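Local atomic coordinates of hypothetical protein PP5205 (PDB entry 2G2X), a protein that is of unknown function but adopts the EVE domain fold, related to the ASCH and PUA domains, many of which bind RNA. Residues Ile15-Ala19 with Val99-Thr104. Sequence-based numbering, arbitrary orientation.
Sequences IEALA and VAHVQT
In this EVE domain of the PUA-like clan, helix 15-21 packs across one face of the mixed sheet, where Leu-18, Ile-15 and Ala-19 meet His-101 and Val-99 of strand 95-110. The axes of the two short segments approach to 7.6 Å and their N-to-C directions differ by 109°; no hydrogen bond joins the two segments. The His-101 imidazole turns one face to the helix: Ala-19 CB sits over its centre in a CH-pi contact, 3.7 Å from the ring centroid and 13° off the normal. Gln-103 N, within the classic beta bulge that Val-102 and Gln-103 form opposite Ile-62, lies over the other face, toward the rim. With CG anti to the backbone N (chi1 175°), the ring reaches across the Ile-15 side chain at about a right angle, and Ile-15 CD1 comes within 3.5 Å of His-101 ND1. A serine in place of His-101 would probably strip Ala-19 CB of its aromatic platform and open a gap beside Ile-15. Leu-18 fills the other end of the contact, its CG 3.8 Å from His-101 N, while Phe-49, Ala-63 and Ala-24 continue this apolar layer across neighbouring strands. Near Thr-104, Ile-15 CG2 packs 4.0 Å from the OG1 hydroxyl. At the Val-99 end, CG2 of Val-99 rests against both methyls of Leu-18, at 3.9 Å from CD1 and from CD2 alike.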
# COMPACT_ATOMS: atom_id res chain seq x y z
N ILE A 15 5.26 5.52 7.41
CA ILE A 15 5.44 4.29 8.17
C ILE A 15 5.61 4.65 9.65
O ILE A 15 5.15 3.92 10.52
CB ILE A 15 6.66 3.48 7.65
CG1 ILE A 15 6.77 2.15 8.41
CG2 ILE A 15 7.95 4.29 7.80
CD1 ILE A 15 5.62 1.20 8.15
N GLU A 16 6.25 5.79 9.91
CA GLU A 16 6.46 6.28 11.27
C GLU A 16 5.12 6.59 11.94
O GLU A 16 4.90 6.23 13.10
CB GLU A 16 7.29 7.58 11.27
CG GLU A 16 8.76 7.46 10.86
CD GLU A 16 8.96 7.33 9.36
OE1 GLU A 16 8.09 7.81 8.60
OE2 GLU A 16 10.00 6.77 8.94
N ALA A 17 4.25 7.27 11.21
CA ALA A 17 2.94 7.63 11.74
C ALA A 17 2.11 6.38 12.04
O ALA A 17 1.34 6.35 13.00
CB ALA A 17 2.20 8.52 10.74
N LEU A 18 2.27 5.35 11.22
CA LEU A 18 1.53 4.11 11.45
C LEU A 18 2.03 3.47 12.74
O LEU A 18 1.26 2.90 13.51
CB LEU A 18 1.71 3.15 10.27
CG LEU A 18 1.03 1.79 10.39
CD1 LEU A 18 -0.47 1.98 10.63
CD2 LEU A 18 1.27 0.98 9.12
N ALA A 19 3.34 3.56 12.99
CA ALA A 19 3.91 3.00 14.20
C ALA A 19 3.31 3.71 15.42
O ALA A 19 3.03 3.09 16.44
CB ALA A 19 5.43 3.16 14.19
N VAL A 99 -4.58 -1.83 8.64
CA VAL A 99 -3.20 -2.25 8.74
C VAL A 99 -2.55 -1.92 10.08
O VAL A 99 -3.07 -1.13 10.86
CB VAL A 99 -2.35 -1.59 7.63
CG1 VAL A 99 -2.97 -1.86 6.27
CG2 VAL A 99 -2.23 -0.09 7.89
N ALA A 100 -1.40 -2.54 10.32
CA ALA A 100 -0.65 -2.30 11.54
C ALA A 100 0.83 -2.32 11.17
O ALA A 100 1.24 -2.97 10.21
CB ALA A 100 -0.96 -3.37 12.57
N HIS A 101 1.61 -1.59 11.95
CA HIS A 101 3.04 -1.47 11.75
C HIS A 101 3.80 -2.73 12.11
O HIS A 101 3.49 -3.39 13.09
CB HIS A 101 3.58 -0.31 12.60
CG HIS A 101 5.07 -0.17 12.56
ND1 HIS A 101 5.72 0.63 11.65
CD2 HIS A 101 6.04 -0.72 13.33
CE1 HIS A 101 7.02 0.58 11.87
NE2 HIS A 101 7.24 -0.24 12.89
N VAL A 102 4.81 -3.05 11.30
CA VAL A 102 5.66 -4.20 11.59
C VAL A 102 7.09 -3.73 11.78
O VAL A 102 7.72 -4.02 12.79
CB VAL A 102 5.61 -5.26 10.46
CG1 VAL A 102 6.67 -6.32 10.72
CG2 VAL A 102 4.24 -5.91 10.41
N GLN A 103 7.61 -2.97 10.81
CA GLN A 103 8.98 -2.49 10.93
C GLN A 103 9.22 -1.24 10.11
O GLN A 103 8.65 -1.05 9.03
CB GLN A 103 9.96 -3.59 10.47
CG GLN A 103 11.35 -3.53 11.09
CD GLN A 103 12.31 -4.55 10.49
OE1 GLN A 103 13.18 -5.10 11.17
NE2 GLN A 103 12.16 -4.80 9.19
N THR A 104 10.08 -0.36 10.62
CA THR A 104 10.42 0.85 9.90
C THR A 104 11.91 0.74 9.57
O THR A 104 12.74 0.65 10.47
CB THR A 104 10.17 2.12 10.75
OG1 THR A 104 10.93 3.22 10.22
CG2 THR A 104 10.57 1.89 12.18